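Local coordinates for uncharacterized protein (Photobacterium profundum, PDB 3R87), which is probably a hot dog-fold thioesterase of the 4-hydroxybenzoyl-CoA thioesterase family, assembled from four copies of the chain, at residues 78-83 and 92-97; 22-27 and 68-73. All coordinates share one frame; numbering follows the deposited sequence. Where two conformers were deposited one is given.

Interaction 1 of 2, residues 78-83 and 92-97; sequences IRTSFT and WRQEVW
Arg-79 lays its guanidinium flat on the indole of Trp-97, two residues along the strand from Glu-95, its partner in the antiparallel register. From CB outward, CB lies near Glu-95 O; chi1 of -62° then sets CG beside the backbone N, and from CG to NE the chain runs extended across the face of the indole. CG approaches Trp-97 CD1, CD makes a CH-pi contact over the ring face, 3.6 Å from Trp-97 CD1, and NE passes above Trp-97 CG and CD1 while also forming a salt bridge with Asp-77. CZ sits 4.0 Å from the five-membered ring centroid, a cation-pi contact with planes only 15° apart, and NH1 comes within 3.3 Å of Trp-97 CD2. The indole itself is held by its NE1, which donates to Glu-95 OE1 at 2.9 Å; Glu-95 OE2 takes NE and NH2 of Arg-93 side-on.

On the other side of the hairpin sheet, beneath helix 28-41, Gln-94 NE2 donates to Thr-80 OG1 at 3.0 Å with the hydroxyl close to the amide plane, and also to Phe-33 O, while OE1 accepts from Arg-37. Phe-82 CB rests over the six-membered ring of Trp-92, and Thr-80 CG2 meets that ring's edge at CE3.

The two faces thus differ chemically: Glu-95, fixed by two neighbours, probably strengthens the pull of the indole on the arginine, while apolar groups and the fully bonded Gln-94 amide face the helix.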
ATOM      1  N   ILE A  78      -4.799   5.543  17.868  1.00  7.89           N
ATOM      2  CA  ILE A  78      -3.951   4.386  18.101  1.00  7.99           C
ATOM      3  C   ILE A  78      -3.376   4.544  19.511  1.00  7.58           C
ATOM      4  O   ILE A  78      -2.735   5.547  19.796  1.00  9.32           O
ATOM      5  CB  ILE A  78      -2.817   4.252  17.073  1.00  8.94           C
ATOM      6  CG1 ILE A  78      -3.286   4.428  15.651  1.00 10.44           C
ATOM      7  CG2 ILE A  78      -2.057   2.985  17.344  1.00  9.62           C
ATOM      8  CD1 ILE A  78      -4.267   3.412  15.264  1.00 12.93           C
ATOM      9  N   ARG A  79      -3.631   3.559  20.356  1.00  7.52           N
ATOM     10  CA  ARG A  79      -3.252   3.627  21.780  1.00  7.84           C
ATOM     11  C   ARG A  79      -2.222   2.558  22.026  1.00  8.17           C
ATOM     12  O   ARG A  79      -2.499   1.352  21.810  1.00  8.57           O
ATOM     13  CB  ARG A  79      -4.495   3.444  22.625  1.00  8.50           C
ATOM     14  CG  ARG A  79      -5.509   4.533  22.394  1.00  8.85           C
ATOM     15  CD  ARG A  79      -6.686   4.463  23.339  1.00  9.33           C
ATOM     16  NE  ARG A  79      -7.622   5.519  23.057  1.00  9.47           N
ATOM     17  CZ  ARG A  79      -8.823   5.605  23.617  1.00  9.13           C
ATOM     18  NH1 ARG A  79      -9.213   4.636  24.482  1.00  9.96           N
ATOM     19  NH2 ARG A  79      -9.624   6.591  23.295  1.00 10.85           N
ATOM     20  N   THR A  80      -1.048   2.951  22.502  1.00  8.07           N
ATOM     21  CA  THR A  80       0.112   2.084  22.562  1.00  8.40           C
ATOM     22  C   THR A  80       0.742   2.106  23.946  1.00  8.69           C
ATOM     23  O   THR A  80       0.946   3.182  24.510  1.00  9.62           O
ATOM     24  CB  THR A  80       1.172   2.584  21.551  1.00  8.93           C
ATOM     25  OG1 THR A  80       0.629   2.500  20.231  1.00  9.00           O
ATOM     26  CG2 THR A  80       2.463   1.799  21.581  1.00 10.53           C
ATOM     27  N   SER A  81       1.123   0.956  24.449  1.00  9.62           N
ATOM     28  CA  SER A  81       2.003   0.862  25.588  0.75  9.92           C
ATOM     29  C   SER A  81       3.089  -0.162  25.303  1.00 10.25           C
ATOM     30  O   SER A  81       2.957  -0.988  24.390  1.00 10.84           O
ATOM     31  CB  SER A  81       1.248   0.505  26.884  0.75 11.45           C
ATOM     32  OG  SER A  81       0.696  -0.767  26.740  0.75 12.16           O
ATOM     33  N   PHE A  82       4.184  -0.118  26.053  1.00 11.86           N
ATOM     34  CA  PHE A  82       5.295  -1.046  25.907  1.00 12.23           C
ATOM     35  C   PHE A  82       5.758  -1.535  27.212  1.00 13.42           C
ATOM     36  O   PHE A  82       5.605  -0.873  28.264  1.00 14.40           O
ATOM     37  CB  PHE A  82       6.521  -0.452  25.101  1.00 14.62           C
ATOM     38  CG  PHE A  82       7.200   0.666  25.791  1.00 15.83           C
ATOM     39  CD1 PHE A  82       6.864   2.041  25.591  1.00 15.27           C
ATOM     40  CD2 PHE A  82       8.249   0.378  26.703  1.00 18.39           C
ATOM     41  CE1 PHE A  82       7.516   3.053  26.257  1.00 17.34           C
ATOM     42  CE2 PHE A  82       8.850   1.434  27.382  1.00 20.10           C
ATOM     43  CZ  PHE A  82       8.513   2.801  27.134  1.00 19.83           C
ATOM     44  N   THR A  83       6.368  -2.717  27.185  1.00 15.42           N
ATOM     45  CA  THR A  83       7.076  -3.253  28.331  0.75 19.23           C
ATOM     46  C   THR A  83       8.348  -3.907  27.783  1.00 17.78           C
ATOM     47  O   THR A  83       8.397  -4.501  26.751  1.00 19.57           O
ATOM     48  CB  THR A  83       6.235  -4.314  29.016  0.75 23.70           C
ATOM     49  OG1 THR A  83       6.319  -5.508  28.368  0.75 29.23           O
ATOM     50  CG2 THR A  83       4.724  -4.040  28.956  0.75 19.76           C
ATOM     51  N   TRP A  92       4.809  -4.744  22.869  1.00 10.40           N
ATOM     52  CA  TRP A  92       3.928  -3.626  22.627  1.00 10.41           C
ATOM     53  C   TRP A  92       2.498  -4.102  22.669  1.00  9.92           C
ATOM     54  O   TRP A  92       2.160  -5.148  22.074  1.00 12.74           O
ATOM     55  CB  TRP A  92       4.228  -2.984  21.287  1.00 10.74           C
ATOM     56  CG  TRP A  92       5.617  -2.488  21.096  1.00 10.50           C
ATOM     57  CD1 TRP A  92       6.708  -3.184  20.688  1.00 12.27           C
ATOM     58  CD2 TRP A  92       6.074  -1.130  21.272  1.00 10.81           C
ATOM     59  NE1 TRP A  92       7.785  -2.347  20.609  1.00 13.07           N
ATOM     60  CE2 TRP A  92       7.438  -1.079  20.945  1.00 12.42           C
ATOM     61  CE3 TRP A  92       5.423   0.076  21.610  1.00 10.45           C
ATOM     62  CZ2 TRP A  92       8.185   0.122  20.949  1.00 13.80           C
ATOM     63  CZ3 TRP A  92       6.147   1.248  21.625  1.00 11.82           C
ATOM     64  CH2 TRP A  92       7.504   1.254  21.334  1.00 13.19           C
ATOM     65  N   ARG A  93       1.620  -3.358  23.334  1.00  8.96           N
ATOM     66  CA  ARG A  93       0.193  -3.520  23.254  1.00  8.72           C
ATOM     67  C   ARG A  93      -0.329  -2.336  22.466  1.00  7.91           C
ATOM     68  O   ARG A  93      -0.095  -1.189  22.875  1.00  8.80           O
ATOM     69  CB  ARG A  93      -0.443  -3.574  24.649  1.00 10.47           C
ATOM     70  CG  ARG A  93      -1.952  -3.587  24.625  1.00 11.19           C
ATOM     71  CD  ARG A  93      -2.481  -4.885  24.092  1.00 13.24           C
ATOM     72  NE  ARG A  93      -3.917  -4.978  24.282  1.00 13.20           N
ATOM     73  CZ  ARG A  93      -4.551  -6.105  24.569  1.00 12.98           C
ATOM     74  NH1 ARG A  93      -3.946  -7.316  24.512  1.00 14.29           N
ATOM     75  NH2 ARG A  93      -5.846  -6.009  24.804  1.00 15.17           N
ATOM     76  N   GLN A  94      -1.048  -2.564  21.369  1.00  7.73           N
ATOM     77  CA  GLN A  94      -1.508  -1.504  20.526  1.00  7.66           C
ATOM     78  C   GLN A  94      -2.947  -1.721  20.176  1.00  7.40           C
ATOM     79  O   GLN A  94      -3.367  -2.865  19.890  1.00  8.27           O
ATOM     80  CB  GLN A  94      -0.635  -1.329  19.273  1.00  8.26           C
ATOM     81  CG  GLN A  94       0.829  -1.161  19.642  1.00  8.98           C
ATOM     82  CD  GLN A  94       1.667  -0.726  18.475  1.00  7.95           C
ATOM     83  OE1 GLN A  94       2.308  -1.568  17.825  1.00  8.73           O
ATOM     84  NE2 GLN A  94       1.634   0.558  18.158  1.00  8.26           N
ATOM     85  N   GLU A  95      -3.756  -0.666  20.177  1.00  7.36           N
ATOM     86  CA  GLU A  95      -5.161  -0.780  19.941  1.00  7.73           C
ATOM     87  C   GLU A  95      -5.658   0.360  19.077  1.00  7.53           C
ATOM     88  O   GLU A  95      -5.238   1.501  19.246  1.00  8.55           O
ATOM     89  CB  GLU A  95      -5.965  -0.769  21.261  1.00  8.10           C
ATOM     90  CG  GLU A  95      -5.517  -1.914  22.188  1.00  9.80           C
ATOM     91  CD  GLU A  95      -6.268  -2.014  23.475  1.00 10.00           C
ATOM     92  OE1 GLU A  95      -7.147  -1.149  23.759  1.00 10.96           O
ATOM     93  OE2 GLU A  95      -5.980  -2.972  24.242  1.00 11.62           O
ATOM     94  N   VAL A  96      -6.564   0.057  18.147  1.00  7.52           N
ATOM     95  CA  VAL A  96      -7.253   1.092  17.367  1.00  7.70           C
ATOM     96  C   VAL A  96      -8.599   1.351  17.979  1.00  7.91           C
ATOM     97  O   VAL A  96      -9.412   0.424  18.117  1.00  9.16           O
ATOM     98  CB  VAL A  96      -7.489   0.579  15.908  1.00  8.82           C
ATOM     99  CG1 VAL A  96      -8.263   1.628  15.130  1.00 10.61           C
ATOM    100  CG2 VAL A  96      -6.218   0.150  15.242  1.00 10.17           C
ATOM    101  N   TRP A  97      -8.859   2.626  18.327  1.00  8.03           N
ATOM    102  CA  TRP A  97     -10.154   3.005  18.904  1.00  8.76           C
ATOM    103  C   TRP A  97     -10.855   3.973  17.931  1.00  8.77           C
ATOM    104  O   TRP A  97     -10.328   5.072  17.622  1.00  9.48           O
ATOM    105  CB  TRP A  97      -9.923   3.710  20.261  1.00  9.27           C
ATOM    106  CG  TRP A  97      -9.601   2.703  21.328  1.00  8.94           C
ATOM    107  CD1 TRP A  97      -8.464   1.957  21.454  1.00  9.08           C
ATOM    108  CD2 TRP A  97     -10.439   2.314  22.411  1.00  8.53           C
ATOM    109  NE1 TRP A  97      -8.552   1.141  22.561  1.00  9.31           N
ATOM    110  CE2 TRP A  97      -9.768   1.346  23.148  1.00  8.76           C
ATOM    111  CE3 TRP A  97     -11.743   2.708  22.815  1.00  9.28           C
ATOM    112  CZ2 TRP A  97     -10.309   0.753  24.302  1.00  9.59           C
ATOM    113  CZ3 TRP A  97     -12.263   2.148  23.951  1.00 10.09           C
ATOM    114  CH2 TRP A  97     -11.562   1.194  24.684  1.00 10.02           C
TER

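Interaction 2 of 2, residues 22-27 and 68-73; sequences GVVYHP and DGVEFA
This is a loop-to-loop contact through backbone and valines, made where the connection from strand 7-12 to helix 28-41 passes the loop between strands 56-66 and 75-85. Neither segment is helix or strand here, and a single direct hydrogen bond joins them: Val-24 N donates to Val-70 O at 2.9 Å, with an N-H...O angle of 148°. The same carbonyl oxygen receives a CA-H...O contact from Val-23, whose CA is 3.2 Å away, so one acceptor faces two consecutive residues.

Two waters extend the pairing. One donates to Gly-22 O and accepts from Phe-72 N; the other donates to Val-24 O at 2.9 Å and accepts from Val-70 N at 3.0 Å. Backbone groups too far apart to bond directly are thereby linked.

The isopropyl groups of Val-24 and Val-70 run alongside each other. Val-24 CG2, set beside its own backbone N by a chi1 of 170°, touches Val-70 CG1 at 3.7 Å, and both residues also pack on Phe-29 of helix 28-41 and on Ile-13. Val-23 turns its CG1 branch over Gly-69 CA, 4.0 Å away, close against the bare glycine backbone. Gly-22 has a positive phi of 96°, a backbone shape that glycine takes up easily.

Other subunits close in around the contact, Lys-119 of the second subunit bridging to Asp-68 and His-20 of the fourth meeting the Phe-72 ring. The contact ties two loops together at the start of helix 28-41, the helix that the curved antiparallel sheet wraps in the hot dog fold.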
ATOM      1  N   GLY A  22     -16.075  -1.555   2.161  1.00  8.99           N
ATOM      2  CA  GLY A  22     -16.518  -0.382   2.884  1.00  9.89           C
ATOM      3  C   GLY A  22     -15.856  -0.154   4.195  1.00  9.03           C
ATOM      4  O   GLY A  22     -16.316   0.722   4.951  1.00 11.16           O
ATOM      5  N   VAL A  23     -14.845  -0.895   4.570  1.00  8.33           N
ATOM      6  CA  VAL A  23     -14.078  -0.717   5.810  1.00  8.29           C
ATOM      7  C   VAL A  23     -12.606  -0.720   5.504  1.00  7.37           C
ATOM      8  O   VAL A  23     -12.173  -1.067   4.383  1.00  7.82           O
ATOM      9  CB  VAL A  23     -14.478  -1.777   6.859  1.00 10.27           C
ATOM     10  CG1 VAL A  23     -15.944  -1.547   7.282  1.00 14.14           C
ATOM     11  CG2 VAL A  23     -14.170  -3.164   6.417  1.00 11.97           C
ATOM     12  N   VAL A  24     -11.798  -0.394   6.509  1.00  7.15           N
ATOM     13  CA  VAL A  24     -10.354  -0.455   6.397  1.00  6.93           C
ATOM     14  C   VAL A  24      -9.933  -1.883   6.094  1.00  6.57           C
ATOM     15  O   VAL A  24     -10.345  -2.829   6.778  1.00  7.68           O
ATOM     16  CB  VAL A  24      -9.670   0.089   7.653  1.00  7.16           C
ATOM     17  CG1 VAL A  24      -8.180  -0.187   7.645  1.00  7.90           C
ATOM     18  CG2 VAL A  24      -9.944   1.568   7.802  1.00  8.27           C
ATOM     19  N   TYR A  25      -9.050  -2.017   5.104  1.00  6.23           N
ATOM     20  CA  TYR A  25      -8.442  -3.263   4.692  1.00  6.88           C
ATOM     21  C   TYR A  25      -7.477  -3.717   5.793  1.00  6.56           C
ATOM     22  O   TYR A  25      -6.555  -2.959   6.156  1.00  6.94           O
ATOM     23  CB  TYR A  25      -7.764  -2.995   3.329  1.00  7.29           C
ATOM     24  CG  TYR A  25      -6.979  -4.170   2.801  1.00  8.17           C
ATOM     25  CD1 TYR A  25      -7.563  -5.370   2.546  1.00  9.53           C
ATOM     26  CD2 TYR A  25      -5.612  -4.002   2.510  1.00  8.59           C
ATOM     27  CE1 TYR A  25      -6.737  -6.455   2.047  1.00  9.57           C
ATOM     28  CE2 TYR A  25      -4.829  -5.040   2.024  1.00  9.09           C
ATOM     29  CZ  TYR A  25      -5.427  -6.253   1.823  1.00  8.50           C
ATOM     30  OH  TYR A  25      -4.616  -7.317   1.420  1.00  9.72           O
ATOM     31  N   HIS A  26      -7.648  -4.935   6.315  1.00  6.77           N
ATOM     32  CA  HIS A  26      -7.038  -5.287   7.608  1.00  7.44           C
ATOM     33  C   HIS A  26      -5.538  -5.174   7.689  1.00  7.03           C
ATOM     34  O   HIS A  26      -5.026  -4.818   8.767  1.00  7.71           O
ATOM     35  CB  HIS A  26      -7.562  -6.630   8.130  1.00  8.59           C
ATOM     36  CG  HIS A  26      -7.057  -7.826   7.370  1.00  8.95           C
ATOM     37  ND1 HIS A  26      -7.671  -8.295   6.241  1.00 10.34           N
ATOM     38  CD2 HIS A  26      -5.966  -8.616   7.559  1.00  9.40           C
ATOM     39  CE1 HIS A  26      -6.947  -9.315   5.772  1.00 11.54           C
ATOM     40  NE2 HIS A  26      -5.893  -9.549   6.513  1.00 10.90           N
ATOM     41  N   PRO A  27      -4.732  -5.481   6.645  1.00  7.27           N
ATOM     42  CA  PRO A  27      -3.287  -5.331   6.790  1.00  7.99           C
ATOM     43  C   PRO A  27      -2.861  -3.929   7.135  1.00  7.73           C
ATOM     44  O   PRO A  27      -1.795  -3.686   7.732  1.00  9.34           O
ATOM     45  CB  PRO A  27      -2.726  -5.777   5.458  1.00  9.05           C
ATOM     46  CG  PRO A  27      -3.765  -6.760   4.975  1.00  9.68           C
ATOM     47  CD  PRO A  27      -5.084  -6.111   5.347  1.00  8.11           C
ATOM     48  N   ASP A  68     -13.965  -4.894  15.021  1.00 10.26           N
ATOM     49  CA  ASP A  68     -14.962  -4.022  14.407  1.00 10.13           C
ATOM     50  C   ASP A  68     -14.355  -3.402  13.166  1.00 10.02           C
ATOM     51  O   ASP A  68     -13.163  -3.144  13.120  1.00 13.02           O
ATOM     52  CB  ASP A  68     -15.361  -2.872  15.371  1.00 10.94           C
ATOM     53  CG  ASP A  68     -16.620  -2.235  14.981  0.80 11.18           C
ATOM     54  OD1 ASP A  68     -17.436  -2.784  14.162  0.80 13.82           O
ATOM     55  OD2 ASP A  68     -16.849  -1.113  15.471  0.80 12.40           O
ATOM     56  N   GLY A  69     -15.184  -3.095  12.194  1.00  9.73           N
ATOM     57  CA  GLY A  69     -14.763  -2.425  10.988  1.00  9.61           C
ATOM     58  C   GLY A  69     -14.591  -0.933  11.211  1.00  9.26           C
ATOM     59  O   GLY A  69     -15.381  -0.277  11.914  1.00 11.93           O
ATOM     60  N   VAL A  70     -13.573  -0.342  10.638  1.00  8.22           N
ATOM     61  CA  VAL A  70     -13.276   1.066  10.718  1.00  8.33           C
ATOM     62  C   VAL A  70     -13.653   1.698   9.368  1.00  8.18           C
ATOM     63  O   VAL A  70     -13.410   1.124   8.308  1.00  8.57           O
ATOM     64  CB  VAL A  70     -11.816   1.273  11.066  1.00  8.47           C
ATOM     65  CG1 VAL A  70     -11.414   2.718  11.052  1.00 10.20           C
ATOM     66  CG2 VAL A  70     -11.444   0.619  12.439  1.00  9.68           C
ATOM     67  N   GLU A  71     -14.231   2.902   9.404  1.00  9.08           N
ATOM     68  CA  GLU A  71     -14.810   3.508   8.227  1.00  9.32           C
ATOM     69  C   GLU A  71     -14.069   4.739   7.729  1.00  8.18           C
ATOM     70  O   GLU A  71     -13.355   5.435   8.454  1.00  8.71           O
ATOM     71  CB  GLU A  71     -16.269   3.868   8.492  1.00 12.77           C
ATOM     72  CG  GLU A  71     -17.078   2.599   8.752  1.00 16.33           C
ATOM     73  CD  GLU A  71     -18.482   2.823   9.147  1.00 24.40           C
ATOM     74  OE1 GLU A  71     -18.996   3.911   9.025  1.00 28.09           O
ATOM     75  OE2 GLU A  71     -19.086   1.883   9.699  1.00 29.79           O
ATOM     76  N   PHE A  72     -14.255   5.011   6.435  1.00  9.05           N
ATOM     77  CA  PHE A  72     -13.726   6.201   5.781  1.00  8.63           C
ATOM     78  C   PHE A  72     -14.015   7.460   6.566  1.00  8.11           C
ATOM     79  O   PHE A  72     -15.151   7.666   7.042  1.00  9.14           O
ATOM     80  CB  PHE A  72     -14.350   6.315   4.384  1.00  8.97           C
ATOM     81  CG  PHE A  72     -13.955   7.570   3.674  1.00  9.10           C
ATOM     82  CD1 PHE A  72     -12.645   7.831   3.319  1.00  9.09           C
ATOM     83  CD2 PHE A  72     -14.931   8.502   3.341  1.00 10.55           C
ATOM     84  CE1 PHE A  72     -12.282   9.013   2.675  1.00  9.90           C
ATOM     85  CE2 PHE A  72     -14.547   9.693   2.692  1.00 11.96           C
ATOM     86  CZ  PHE A  72     -13.261   9.936   2.360  1.00 11.25           C
ATOM     87  N   ALA A  73     -13.002   8.304   6.648  1.00  8.12           N
ATOM     88  CA  ALA A  73     -13.056   9.665   7.217  1.00  9.00           C
ATOM     89  C   ALA A  73     -13.084   9.662   8.733  1.00  9.01           C
ATOM     90  O   ALA A  73     -13.074  10.734   9.330  1.00 11.11           O
ATOM     91  CB  ALA A  73     -14.197  10.499   6.609  1.00 10.51           C
TER
HETATM   92  O   HOH W   1     -16.026   3.419   4.878  1.00 18.87           O
HETATM   93  O   HOH W   2     -11.824  -2.319   9.245  1.00  9.50           O

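In the fold
Along the chain the two contacts come in series: interaction 2 closes with residues 68-73 before interaction 1 opens at residue 78, and strand 75-85 begins between them. Their centres lie about 18 Å apart, yet they meet where Val-96 CG1 approaches Val-70 CG2 at 4.3 Å. Helix 28-41 is common to both, covering one face of the 75-85/89-97 hairpin through Phe-33 and Ala-36 and receiving the loop valines through Phe-29. Interaction 1 sits inside the sheet, touched by no other chain, whereas interaction 2 lies at the periphery, within reach of three other subunits. The sheet interior and the subunit-facing loops thus share helix 28-41 and also touch directly through Val-96 and Val-70.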